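Local coordinates for protein putative glucoamylase (Bacteroides caccae ATCC 43185, PDB 4QT9) that probably hydrolyses glycosidic bonds, as a putative glucoamylase built on an alpha/alpha toroid fold, at residues Ala23-Val28 and Gln357-Leu362; Tyr51-Val56 and Tyr386-Leu391; Arg168-Val173 and Ala215-Thr220; Asn290-Asn295 and Val349-Tyr354; Tyr320-Tyr325 and Lys336-Pro341. All blocks are in the same frame, centred on the assembly; numbering follows the deposited sequence. Where two conformers were deposited one is given.

Contact 1: Ala23-Val28 and Gln357-Leu362; sequences ALMDTV and QVMRHL
M359 of helix 352-364 reaches across to helix 21-37 and takes the largest share of this contact, closely followed by L24. M359 is a selenomethionine, with SE in place of sulfur. Its CG stands anti to the backbone N (chi1 -167°), which sends the chain out to the other helix. M359 CG meets two methyls, L24 CD2 at 4.0 Å and V28 CG2. M359 SE lies 3.8 Å from L24 CG, 3.9 Å from M25 CG and 4.0 Å from V28 CG2. L24 and M359 run past each other in opposite directions, while M25 crosses M359 at about a right angle. L24 CD2 also packs on R360 CA at 3.7 Å and sits over one face of the R360 guanidinium. I402 of helix 392-406 touches M359 and V28. The two helix segments cross at 69°, with axes 10.8 Å apart. Between them the contact is apolar, so it rests on shape and burial; the one charged group in it, R360, is paired with D21 in a salt bridge.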
# COMPACT_ATOMS: atom_id res chain seq x y z
N ALA A 23 -22.37 10.22 2.05
CA ALA A 23 -21.96 11.61 1.85
C ALA A 23 -20.54 11.86 2.41
O ALA A 23 -19.72 12.49 1.74
CB ALA A 23 -22.96 12.54 2.53
N LEU A 24 -20.26 11.36 3.62
CA LEU A 24 -18.97 11.51 4.29
C LEU A 24 -17.88 10.77 3.49
O LEU A 24 -16.80 11.32 3.27
CB LEU A 24 -19.06 10.97 5.73
CG LEU A 24 -17.75 10.74 6.52
CD1 LEU A 24 -17.03 12.05 6.78
CD2 LEU A 24 -18.04 10.03 7.84
N MSE A 25 -18.18 9.54 3.05
CA MSE A 25 -17.22 8.77 2.27
C MSE A 25 -16.92 9.45 0.94
O MSE A 25 -15.76 9.50 0.54
CB MSE A 25 -17.72 7.35 2.04
CG MSE A 25 -17.66 6.48 3.31
SE MSE A 25 -18.07 4.64 2.88
CE MSE A 25 -19.98 4.78 2.47
N ASP A 26 -17.95 10.02 0.29
CA ASP A 26 -17.80 10.74 -0.98
C ASP A 26 -16.80 11.90 -0.85
O ASP A 26 -15.87 12.01 -1.66
CB ASP A 26 -19.16 11.25 -1.48
CG ASP A 26 -19.75 10.41 -2.61
OD1 ASP A 26 -19.04 10.18 -3.63
OD2 ASP A 26 -20.94 10.01 -2.48
N THR A 27 -16.98 12.75 0.19
CA THR A 27 -16.09 13.88 0.49
C THR A 27 -14.64 13.41 0.76
O THR A 27 -13.72 13.99 0.20
CB THR A 27 -16.62 14.67 1.71
OG1 THR A 27 -17.96 15.07 1.43
CG2 THR A 27 -15.76 15.88 2.05
N VAL A 28 -14.45 12.38 1.63
CA VAL A 28 -13.12 11.86 1.98
C VAL A 28 -12.46 11.32 0.70
O VAL A 28 -11.29 11.63 0.43
CB VAL A 28 -13.16 10.82 3.14
CG1 VAL A 28 -11.79 10.17 3.38
CG2 VAL A 28 -13.68 11.48 4.42
N GLN A 357 -16.80 5.17 12.31
CA GLN A 357 -16.87 5.86 13.59
C GLN A 357 -15.70 6.83 13.71
O GLN A 357 -15.87 7.98 14.09
CB GLN A 357 -16.81 4.84 14.73
CG GLN A 357 -17.78 5.13 15.84
CD GLN A 357 -17.61 4.15 16.98
OE1 GLN A 357 -17.53 2.93 16.78
NE2 GLN A 357 -17.59 4.69 18.21
N VAL A 358 -14.50 6.35 13.35
CA VAL A 358 -13.29 7.16 13.40
C VAL A 358 -13.34 8.20 12.28
O VAL A 358 -13.02 9.37 12.53
CB VAL A 358 -12.04 6.26 13.34
CG1 VAL A 358 -10.75 7.07 13.23
CG2 VAL A 358 -11.99 5.36 14.56
N MSE A 359 -13.82 7.80 11.08
CA MSE A 359 -13.92 8.72 9.94
C MSE A 359 -14.83 9.91 10.27
O MSE A 359 -14.46 11.05 9.99
CB MSE A 359 -14.44 8.00 8.69
CG MSE A 359 -14.26 8.84 7.42
SE MSE A 359 -15.13 8.02 5.88
CE MSE A 359 -14.32 6.32 5.89
N ARG A 360 -16.00 9.64 10.87
CA ARG A 360 -17.00 10.63 11.29
C ARG A 360 -16.40 11.58 12.36
O ARG A 360 -16.57 12.82 12.25
CB ARG A 360 -18.26 9.89 11.81
CG ARG A 360 -19.27 10.68 12.64
CD ARG A 360 -20.36 11.32 11.81
NE ARG A 360 -21.06 10.36 10.95
CZ ARG A 360 -21.57 10.67 9.76
NH1 ARG A 360 -21.46 11.91 9.29
NH2 ARG A 360 -22.18 9.75 9.04
N HIS A 361 -15.67 11.00 13.35
CA HIS A 361 -15.02 11.74 14.45
C HIS A 361 -13.87 12.62 13.93
O HIS A 361 -13.80 13.79 14.30
CB HIS A 361 -14.50 10.77 15.53
CG HIS A 361 -13.80 11.42 16.67
ND1 HIS A 361 -14.50 12.01 17.71
CD2 HIS A 361 -12.48 11.53 16.93
CE1 HIS A 361 -13.58 12.48 18.54
NE2 HIS A 361 -12.35 12.21 18.11
N LEU A 362 -12.98 12.05 13.05
CA LEU A 362 -11.86 12.80 12.49
C LEU A 362 -12.36 13.96 11.63
O LEU A 362 -11.87 15.09 11.79
CB LEU A 362 -10.90 11.89 11.69
CG LEU A 362 -10.18 10.80 12.47
CD1 LEU A 362 -9.35 9.94 11.54
CD2 LEU A 362 -9.36 11.38 13.60

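Contact 2: Tyr51-Val56 and Tyr386-Leu391; sequences YHVDGV and YPQRYL
Y51 and Y390 pair their backbones in both directions. Y51 N donates to Y390 O at 3.0 Å, and Y390 N donates to Y51 O at 2.9 Å. They form the hydrogen-bonded pair of a two-stranded antiparallel sheet; H52 and R389 are the non-hydrogen-bonded pair next to it. Beyond the strand, V53 N donates to Q388 O at 3.0 Å. V53 lies in a type I turn from H52 to G55. H52 has both ring nitrogens engaged. H52 ND1 donates to V56 O at 2.7 Å, in the ring plane, and NE2 bonds to Y320 OH. One face of this ring carries R389, whose extended chain lays its guanidinium flat on it, planes 6° apart and centres 4.0 Å apart. R389 NH2 also makes a long, weak salt bridge to D54 OD2 at 3.4 Å. A water links D54 OD1 to Q388 N. Replacing H52 with an alanine would probably leave R389 without its stacking surface and V56 O and Y320 OH without this partner. With both nitrogens bonded and one face covered by R389, the imidazole ties the turn, the sheet and strand 318-321 together.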
# COMPACT_ATOMS: atom_id res chain seq x y z
N TYR A 51 3.81 15.52 0.61
CA TYR A 51 3.23 16.81 0.25
C TYR A 51 3.07 17.62 1.53
O TYR A 51 2.37 17.19 2.45
CB TYR A 51 1.90 16.67 -0.51
CG TYR A 51 1.44 17.98 -1.10
CD1 TYR A 51 0.76 18.92 -0.33
CD2 TYR A 51 1.72 18.30 -2.42
CE1 TYR A 51 0.41 20.16 -0.84
CE2 TYR A 51 1.36 19.54 -2.96
CZ TYR A 51 0.70 20.46 -2.17
OH TYR A 51 0.31 21.67 -2.71
N HIS A 52 3.77 18.75 1.61
CA HIS A 52 3.72 19.62 2.80
C HIS A 52 3.00 20.91 2.45
O HIS A 52 3.49 21.69 1.63
CB HIS A 52 5.15 19.89 3.37
CG HIS A 52 5.85 18.64 3.86
ND1 HIS A 52 7.14 18.70 4.36
CD2 HIS A 52 5.42 17.37 3.96
CE1 HIS A 52 7.44 17.47 4.75
NE2 HIS A 52 6.42 16.64 4.54
N VAL A 53 1.81 21.12 3.06
CA VAL A 53 0.98 22.32 2.82
C VAL A 53 1.80 23.60 3.15
O VAL A 53 1.65 24.60 2.47
CB VAL A 53 -0.35 22.26 3.63
CG1 VAL A 53 -1.16 23.55 3.49
CG2 VAL A 53 -1.19 21.05 3.22
N ASP A 54 2.70 23.52 4.15
CA ASP A 54 3.56 24.62 4.63
C ASP A 54 4.66 25.01 3.64
O ASP A 54 5.23 26.09 3.78
CB ASP A 54 4.19 24.27 6.01
CG ASP A 54 4.81 22.88 6.11
OD1 ASP A 54 4.04 21.88 6.20
OD2 ASP A 54 6.06 22.79 6.17
N GLY A 55 4.96 24.13 2.66
CA GLY A 55 5.97 24.36 1.63
C GLY A 55 7.40 24.13 2.09
O GLY A 55 8.34 24.39 1.33
N VAL A 56 7.57 23.61 3.32
CA VAL A 56 8.89 23.37 3.92
C VAL A 56 9.21 21.87 3.84
O VAL A 56 8.53 21.04 4.45
CB VAL A 56 9.02 23.90 5.37
CG1 VAL A 56 10.48 23.95 5.81
CG2 VAL A 56 8.37 25.28 5.53
N TYR A 386 -0.40 18.96 15.10
CA TYR A 386 -1.31 18.77 13.94
C TYR A 386 -0.61 19.17 12.62
O TYR A 386 -0.93 20.20 12.03
CB TYR A 386 -2.62 19.56 14.16
CG TYR A 386 -3.39 19.12 15.38
CD1 TYR A 386 -4.24 18.02 15.32
CD2 TYR A 386 -3.31 19.82 16.58
CE1 TYR A 386 -4.94 17.58 16.45
CE2 TYR A 386 -4.02 19.41 17.72
CZ TYR A 386 -4.84 18.29 17.64
OH TYR A 386 -5.58 17.88 18.72
N PRO A 387 0.36 18.35 12.14
CA PRO A 387 1.08 18.71 10.91
C PRO A 387 0.18 18.73 9.67
O PRO A 387 -0.67 17.87 9.49
CB PRO A 387 2.15 17.62 10.78
CG PRO A 387 1.60 16.46 11.53
CD PRO A 387 0.87 17.08 12.70
N GLN A 388 0.36 19.73 8.84
CA GLN A 388 -0.41 19.85 7.62
C GLN A 388 0.41 19.19 6.52
O GLN A 388 0.91 19.84 5.60
CB GLN A 388 -0.77 21.32 7.37
CG GLN A 388 -1.49 21.93 8.58
CD GLN A 388 -2.26 23.17 8.22
OE1 GLN A 388 -1.85 23.97 7.38
NE2 GLN A 388 -3.37 23.38 8.92
N ARG A 389 0.63 17.85 6.69
CA ARG A 389 1.49 17.05 5.81
C ARG A 389 0.83 15.76 5.43
O ARG A 389 0.01 15.20 6.17
CB ARG A 389 2.85 16.77 6.50
CG ARG A 389 3.66 18.06 6.72
CD ARG A 389 4.86 17.91 7.62
NE ARG A 389 5.68 19.11 7.56
CZ ARG A 389 6.94 19.20 7.98
NH1 ARG A 389 7.54 18.15 8.54
NH2 ARG A 389 7.62 20.34 7.85
N TYR A 390 1.15 15.31 4.22
CA TYR A 390 0.68 14.07 3.63
C TYR A 390 1.81 13.20 3.17
O TYR A 390 2.87 13.71 2.82
CB TYR A 390 -0.19 14.35 2.41
CG TYR A 390 -1.41 15.19 2.69
CD1 TYR A 390 -2.57 14.63 3.22
CD2 TYR A 390 -1.43 16.54 2.36
CE1 TYR A 390 -3.71 15.39 3.43
CE2 TYR A 390 -2.57 17.32 2.57
CZ TYR A 390 -3.72 16.73 3.09
OH TYR A 390 -4.86 17.46 3.26
N LEU A 391 1.55 11.87 3.11
CA LEU A 391 2.43 10.86 2.52
C LEU A 391 1.61 10.05 1.56
O LEU A 391 0.52 9.58 1.94
CB LEU A 391 3.07 9.93 3.57
CG LEU A 391 4.05 10.55 4.56
CD1 LEU A 391 4.37 9.54 5.64
CD2 LEU A 391 5.33 10.99 3.85
O HOH W 1 2.81 21.63 9.24

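Contact 3: Arg168-Val173 and Ala215-Thr220; sequences RLWREV and AAASPT
A217 CB packs against W170 CH2 at 4.1 Å, at the end of helix 209-217. S218 is the first residue to leave the helix. S218 CA lies 3.7 Å from W170 CZ2. S218 OG donates to a water, which in turn donates to W170 O and so joins the end of one helix to the turn after the other. S218 OG also accepts from H221 N. P219 comes next and fits between two side chains. P219 CD is 3.3 Å from W170 NE1, and P219 CG sits over the centre of one face of the R171 guanidinium, 3.7 Å from R171 CZ. The extended chain of R171 carries the guanidinium out over this ring, and R171 NE forms a salt bridge with D167. A second water accepts a weak bond from R171 NH1 and donates to P219 O. T220 closes the segment. T220 OG1 donates to R171 O at 2.7 Å. This OG1 sits between the backbone N and the carbonyl carbon (chi1 46°), which leaves T220 CG2 beside the backbone N to meet R171 NH1 at 3.6 Å. The contact thus joins the C-terminal ends of helices 157-172 and 209-217. W170 also packs on M142 and L146 of helix 135-152, and its NE1 bonds to D419.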
# COMPACT_ATOMS: atom_id res chain seq x y z
N ARG A 168 3.79 -4.87 -21.22
CA ARG A 168 5.23 -4.93 -21.52
C ARG A 168 6.07 -4.62 -20.26
O ARG A 168 7.04 -5.33 -20.02
CB ARG A 168 5.61 -3.99 -22.67
CG ARG A 168 6.99 -4.31 -23.24
CD ARG A 168 7.60 -3.17 -24.04
NE ARG A 168 9.04 -3.05 -23.82
CZ ARG A 168 9.95 -3.03 -24.79
NH1 ARG A 168 9.58 -3.12 -26.06
NH2 ARG A 168 11.24 -2.92 -24.49
N LEU A 169 5.68 -3.58 -19.45
CA LEU A 169 6.40 -3.23 -18.23
C LEU A 169 6.32 -4.35 -17.23
O LEU A 169 7.31 -4.60 -16.56
CB LEU A 169 5.86 -1.93 -17.58
CG LEU A 169 6.03 -0.61 -18.41
CD1 LEU A 169 5.16 0.50 -17.83
CD2 LEU A 169 7.48 -0.17 -18.49
N TRP A 170 5.12 -4.97 -17.07
CA TRP A 170 4.83 -6.10 -16.19
C TRP A 170 5.71 -7.29 -16.63
O TRP A 170 6.39 -7.89 -15.80
CB TRP A 170 3.30 -6.44 -16.23
CG TRP A 170 2.87 -7.85 -15.84
CD1 TRP A 170 2.19 -8.74 -16.62
CD2 TRP A 170 3.06 -8.50 -14.56
NE1 TRP A 170 1.94 -9.90 -15.92
CE2 TRP A 170 2.46 -9.77 -14.64
CE3 TRP A 170 3.71 -8.14 -13.37
CZ2 TRP A 170 2.42 -10.66 -13.55
CZ3 TRP A 170 3.70 -9.03 -12.29
CH2 TRP A 170 3.07 -10.28 -12.40
N ARG A 171 5.75 -7.59 -17.95
CA ARG A 171 6.56 -8.72 -18.46
C ARG A 171 8.08 -8.50 -18.31
O ARG A 171 8.84 -9.47 -18.31
CB ARG A 171 6.23 -9.03 -19.92
CG ARG A 171 4.89 -9.69 -20.06
CD ARG A 171 4.50 -9.87 -21.51
NE ARG A 171 3.27 -10.65 -21.56
CZ ARG A 171 3.23 -11.98 -21.65
NH1 ARG A 171 4.35 -12.68 -21.77
NH2 ARG A 171 2.07 -12.61 -21.63
N GLU A 172 8.51 -7.23 -18.15
CA GLU A 172 9.92 -6.89 -18.02
C GLU A 172 10.44 -7.04 -16.58
O GLU A 172 11.65 -7.13 -16.38
CB GLU A 172 10.19 -5.48 -18.56
CG GLU A 172 10.29 -5.46 -20.07
CD GLU A 172 10.42 -4.09 -20.73
OE1 GLU A 172 9.97 -3.08 -20.15
OE2 GLU A 172 10.95 -4.05 -21.87
N VAL A 173 9.55 -7.13 -15.58
CA VAL A 173 10.04 -7.31 -14.19
C VAL A 173 10.63 -8.70 -13.99
O VAL A 173 9.90 -9.70 -14.04
CB VAL A 173 9.03 -7.00 -13.06
CG1 VAL A 173 9.72 -7.06 -11.69
CG2 VAL A 173 8.36 -5.65 -13.26
N ALA A 215 5.33 -12.47 -8.01
CA ALA A 215 6.53 -13.20 -8.41
C ALA A 215 6.14 -14.54 -9.03
O ALA A 215 6.69 -14.91 -10.05
CB ALA A 215 7.44 -13.42 -7.23
N ALA A 216 5.13 -15.22 -8.46
CA ALA A 216 4.62 -16.50 -8.95
C ALA A 216 3.73 -16.34 -10.18
O ALA A 216 3.60 -17.26 -10.96
CB ALA A 216 3.83 -17.19 -7.84
N ALA A 217 3.09 -15.17 -10.33
CA ALA A 217 2.17 -14.83 -11.44
C ALA A 217 2.88 -14.44 -12.74
O ALA A 217 2.25 -14.48 -13.80
CB ALA A 217 1.27 -13.68 -11.00
N SER A 218 4.15 -13.98 -12.67
CA SER A 218 4.86 -13.45 -13.84
C SER A 218 4.81 -14.41 -15.01
O SER A 218 5.17 -15.60 -14.85
CB SER A 218 6.30 -13.11 -13.50
OG SER A 218 6.96 -12.68 -14.68
N PRO A 219 4.33 -13.94 -16.18
CA PRO A 219 4.24 -14.83 -17.34
C PRO A 219 5.60 -15.01 -18.04
O PRO A 219 5.72 -15.84 -18.96
CB PRO A 219 3.23 -14.11 -18.23
CG PRO A 219 3.54 -12.66 -18.01
CD PRO A 219 3.84 -12.58 -16.52
N THR A 220 6.65 -14.29 -17.57
CA THR A 220 7.98 -14.37 -18.21
C THR A 220 9.10 -14.76 -17.24
O THR A 220 9.99 -15.52 -17.60
CB THR A 220 8.31 -13.01 -18.83
OG1 THR A 220 8.01 -12.02 -17.84
CG2 THR A 220 7.52 -12.74 -20.10
O HOH W 2 7.45 -10.06 -14.53
O HOH W 3 5.92 -15.64 -21.70

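Contact 4: Asn290-Asn295 and Val349-Tyr354; sequences NLTLVN and VYTPEY
T292 OG1 is gripped by two groups: it bonds to M288 O, one turn back in its own helix, and to S347 OG, just before V349-Y354. Across the contact T292 OG1 lies 3.9 Å from Y350 CD2, and the two side chains cross at about a right angle. OG1 stands beside the backbone N (chi1 -57°), which leaves CG2 anti to that N and pointing at T351. The two threonines meet tip to tip. T292 CG2 is 3.4 Å from T351 OG1 and 3.7 Å from T351 CG2. T351 holds the N-cap position of helix 352-364, but its side chain makes no capping bond; OG1 instead bonds weakly to S347 O. L293 extends the packing to one side. L293 CD2 lies 3.8 Å from T351 CG2 and reaches the edge of the Y354 ring, 3.7 Å from Y354 CE2. Y354 also makes a cation-pi contact with R296. The Y350 hydroxyl bonds to A264 O. A valine in place of T292 would probably leave M288 O and S347 OG without this hydroxyl partner. The contact joins the middle of helix 284-301 to the start of helix 352-364. Its direct touches are van der Waals, and the hydroxyls of T292, T351 and Y350 find their partners outside the two segments, that of T351 only weakly.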
# COMPACT_ATOMS: atom_id res chain seq x y z
N ASN A 290 -8.94 -9.34 12.59
CA ASN A 290 -8.45 -9.50 13.97
C ASN A 290 -7.29 -8.59 14.26
O ASN A 290 -7.22 -8.06 15.36
CB ASN A 290 -8.10 -10.95 14.27
CG ASN A 290 -9.31 -11.73 14.64
OD1 ASN A 290 -10.44 -11.21 14.58
ND2 ASN A 290 -9.12 -12.97 15.04
N LEU A 291 -6.40 -8.38 13.28
CA LEU A 291 -5.26 -7.48 13.45
C LEU A 291 -5.78 -6.02 13.62
O LEU A 291 -5.22 -5.26 14.41
CB LEU A 291 -4.25 -7.60 12.30
CG LEU A 291 -2.96 -6.83 12.45
CD1 LEU A 291 -2.13 -7.30 13.66
CD2 LEU A 291 -2.13 -6.89 11.18
N THR A 292 -6.89 -5.69 12.94
CA THR A 292 -7.56 -4.39 13.07
C THR A 292 -8.15 -4.30 14.47
O THR A 292 -7.99 -3.27 15.15
CB THR A 292 -8.66 -4.20 11.97
OG1 THR A 292 -8.08 -4.33 10.68
CG2 THR A 292 -9.34 -2.85 12.04
N LEU A 293 -8.79 -5.39 14.92
CA LEU A 293 -9.45 -5.39 16.22
C LEU A 293 -8.45 -5.29 17.36
O LEU A 293 -8.74 -4.60 18.35
CB LEU A 293 -10.40 -6.56 16.38
CG LEU A 293 -11.62 -6.49 15.45
CD1 LEU A 293 -12.40 -7.79 15.51
CD2 LEU A 293 -12.50 -5.31 15.78
N VAL A 294 -7.25 -5.90 17.20
CA VAL A 294 -6.15 -5.81 18.16
C VAL A 294 -5.70 -4.33 18.29
O VAL A 294 -5.53 -3.84 19.39
CB VAL A 294 -4.96 -6.73 17.77
CG1 VAL A 294 -3.66 -6.30 18.47
CG2 VAL A 294 -5.27 -8.19 18.07
N ASN A 295 -5.55 -3.66 17.15
CA ASN A 295 -5.12 -2.26 17.05
C ASN A 295 -6.08 -1.36 17.81
O ASN A 295 -5.65 -0.56 18.63
CB ASN A 295 -5.05 -1.85 15.56
CG ASN A 295 -4.14 -0.68 15.34
OD1 ASN A 295 -4.50 0.47 15.60
ND2 ASN A 295 -2.90 -0.98 14.95
N VAL A 349 -12.87 -1.99 5.01
CA VAL A 349 -13.27 -3.26 4.36
C VAL A 349 -13.42 -4.41 5.40
O VAL A 349 -14.18 -5.35 5.17
CB VAL A 349 -12.30 -3.67 3.22
CG1 VAL A 349 -12.32 -2.65 2.09
CG2 VAL A 349 -10.87 -3.91 3.74
N TYR A 350 -12.69 -4.33 6.54
CA TYR A 350 -12.70 -5.32 7.63
C TYR A 350 -13.65 -4.98 8.77
O TYR A 350 -14.33 -5.88 9.27
CB TYR A 350 -11.29 -5.48 8.23
CG TYR A 350 -10.23 -5.83 7.22
CD1 TYR A 350 -10.31 -7.00 6.49
CD2 TYR A 350 -9.14 -4.99 7.01
CE1 TYR A 350 -9.36 -7.32 5.52
CE2 TYR A 350 -8.17 -5.30 6.05
CZ TYR A 350 -8.29 -6.47 5.32
OH TYR A 350 -7.33 -6.82 4.41
N THR A 351 -13.61 -3.71 9.24
CA THR A 351 -14.42 -3.21 10.36
C THR A 351 -15.20 -1.97 9.89
O THR A 351 -14.83 -0.84 10.24
CB THR A 351 -13.50 -2.92 11.57
OG1 THR A 351 -12.50 -1.99 11.16
CG2 THR A 351 -12.84 -4.19 12.12
N PRO A 352 -16.26 -2.15 9.05
CA PRO A 352 -16.96 -0.99 8.48
C PRO A 352 -17.49 0.02 9.51
O PRO A 352 -17.22 1.21 9.37
CB PRO A 352 -18.09 -1.62 7.67
CG PRO A 352 -17.60 -2.97 7.32
CD PRO A 352 -16.81 -3.42 8.51
N GLU A 353 -18.20 -0.45 10.57
CA GLU A 353 -18.79 0.43 11.58
C GLU A 353 -17.72 1.14 12.42
O GLU A 353 -17.82 2.36 12.60
CB GLU A 353 -19.77 -0.33 12.49
CG GLU A 353 -21.06 -0.76 11.80
CD GLU A 353 -21.89 0.31 11.10
OE1 GLU A 353 -22.14 1.37 11.71
OE2 GLU A 353 -22.30 0.07 9.94
N TYR A 354 -16.70 0.41 12.90
CA TYR A 354 -15.65 1.03 13.71
C TYR A 354 -14.84 2.02 12.89
O TYR A 354 -14.49 3.08 13.40
CB TYR A 354 -14.73 -0.02 14.33
CG TYR A 354 -15.40 -0.99 15.29
CD1 TYR A 354 -16.48 -0.60 16.06
CD2 TYR A 354 -14.92 -2.29 15.44
CE1 TYR A 354 -17.09 -1.49 16.96
CE2 TYR A 354 -15.50 -3.17 16.34
CZ TYR A 354 -16.58 -2.78 17.09
OH TYR A 354 -17.12 -3.67 17.98

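Contact 5: Tyr320-Tyr325 and Lys336-Pro341; sequences YSVDGY and KGVISP
V338 fills the tight part of this contact. V338 CG2 lies 3.7 Å from V322 CG2 and 3.8 Å from S321 OG. The other methyl, V338 CG1, rests 3.8 Å from Y320 O. The isopropyl group is turned with CG1 anti to the backbone N (chi1 172°), which splits its two methyls between the carbonyl of Y320 and the side chains of S321 and V322. S321 OG has its polar partner in H328 NE2. V338 also touches A378, and V322 touches D383. The first segment is the tip of a beta hairpin, strands 318-321 and 324-327 joined by a type I turn from S321 to G324. S321 N bonds to G324 O and G324 N to S321 O, both at 2.9 Å. The loop 336-341, which leads to helix 341-345, packs against this tip. The looser side is at K336, an exposed residue. K336 CB comes only to 4.0 Å from S321 OG, and the chain then bends away, with NZ weakly bonded to Q333 O.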
# COMPACT_ATOMS: atom_id res chain seq x y z
N TYR A 320 4.47 9.85 9.97
CA TYR A 320 5.14 10.95 10.66
C TYR A 320 4.83 10.85 12.12
O TYR A 320 3.73 10.39 12.50
CB TYR A 320 4.65 12.30 10.13
CG TYR A 320 5.26 12.70 8.80
CD1 TYR A 320 6.64 12.66 8.59
CD2 TYR A 320 4.46 13.21 7.77
CE1 TYR A 320 7.21 13.05 7.38
CE2 TYR A 320 5.02 13.65 6.56
CZ TYR A 320 6.40 13.58 6.38
OH TYR A 320 6.96 14.03 5.22
N SER A 321 5.78 11.25 12.95
CA SER A 321 5.58 11.23 14.39
C SER A 321 6.05 12.54 14.98
O SER A 321 6.72 13.30 14.27
CB SER A 321 6.31 10.04 15.02
OG SER A 321 5.90 9.81 16.35
N VAL A 322 5.70 12.81 16.26
CA VAL A 322 6.07 14.04 16.97
C VAL A 322 7.59 14.34 16.80
O VAL A 322 7.94 15.46 16.46
CB VAL A 322 5.67 14.01 18.47
CG1 VAL A 322 5.85 15.38 19.12
CG2 VAL A 322 4.23 13.53 18.65
N ASP A 323 8.45 13.33 16.98
CA ASP A 323 9.90 13.51 16.85
C ASP A 323 10.47 13.04 15.49
O ASP A 323 11.67 12.77 15.41
CB ASP A 323 10.64 12.83 18.02
CG ASP A 323 10.49 13.54 19.36
OD1 ASP A 323 10.29 14.79 19.36
OD2 ASP A 323 10.59 12.85 20.41
N GLY A 324 9.64 13.00 14.44
CA GLY A 324 10.08 12.61 13.10
C GLY A 324 9.18 11.67 12.32
O GLY A 324 8.23 12.10 11.65
N TYR A 325 9.54 10.40 12.32
CA TYR A 325 8.83 9.31 11.63
C TYR A 325 8.99 8.08 12.48
O TYR A 325 10.08 7.85 12.99
CB TYR A 325 9.37 9.07 10.20
CG TYR A 325 8.57 8.06 9.41
CD1 TYR A 325 8.82 6.69 9.53
CD2 TYR A 325 7.52 8.46 8.58
CE1 TYR A 325 8.05 5.75 8.83
CE2 TYR A 325 6.77 7.53 7.86
CZ TYR A 325 7.03 6.18 8.00
OH TYR A 325 6.28 5.27 7.28
N LYS A 336 3.29 6.22 20.54
CA LYS A 336 3.87 7.53 20.85
C LYS A 336 2.81 8.60 21.04
O LYS A 336 3.14 9.78 21.11
CB LYS A 336 4.84 7.98 19.73
CG LYS A 336 6.00 7.01 19.44
CD LYS A 336 7.09 7.05 20.50
CE LYS A 336 8.39 6.48 20.00
NZ LYS A 336 8.38 5.00 19.96
N GLY A 337 1.54 8.20 21.12
CA GLY A 337 0.43 9.14 21.28
C GLY A 337 -0.04 9.71 19.97
O GLY A 337 -0.77 10.70 19.93
N VAL A 338 0.36 9.06 18.89
CA VAL A 338 0.08 9.52 17.54
C VAL A 338 -0.94 8.62 16.85
O VAL A 338 -0.74 7.40 16.76
CB VAL A 338 1.40 9.62 16.72
CG1 VAL A 338 1.12 9.91 15.27
CG2 VAL A 338 2.36 10.65 17.33
N ILE A 339 -2.03 9.24 16.36
CA ILE A 339 -3.08 8.55 15.60
C ILE A 339 -2.80 8.89 14.15
O ILE A 339 -2.46 10.02 13.86
CB ILE A 339 -4.54 8.97 16.04
CG1 ILE A 339 -4.86 8.54 17.51
CG2 ILE A 339 -5.63 8.49 15.06
CD1 ILE A 339 -4.84 6.96 17.86
N SER A 340 -2.89 7.89 13.25
CA SER A 340 -2.71 8.05 11.82
C SER A 340 -4.02 7.66 11.15
O SER A 340 -4.39 6.49 11.23
CB SER A 340 -1.55 7.19 11.31
OG SER A 340 -0.40 7.36 12.14
N PRO A 341 -4.78 8.64 10.57
CA PRO A 341 -6.09 8.32 9.95
C PRO A 341 -6.08 7.15 8.95
O PRO A 341 -7.06 6.41 8.89
CB PRO A 341 -6.47 9.63 9.25
CG PRO A 341 -5.82 10.69 10.07
CD PRO A 341 -4.49 10.09 10.47

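Overall arrangement
Contacts 1 and 4 share helix 352-364, centres 16 Å apart; contact 4 uses its start and contact 1 its later turns. Contact 5 touches contact 1 through P341 and L362. It touches contact 2 through Y320, which meets H52, R389 and L391, and those centres are 13 Å apart. Contacts 1 and 2 bring the N-terminal part, helix 21-37 and strand 50-52, back to residues over 300 positions later. Their segments alternate in sequence, and contacts 3, 4 and 5 are nested inside both loops, contact 5 also inside contact 4. Contact 3 stands alone, its centre 33 to 38 Å from those of the others, across the chain's centre. This closure is consistent with the alpha/alpha toroid.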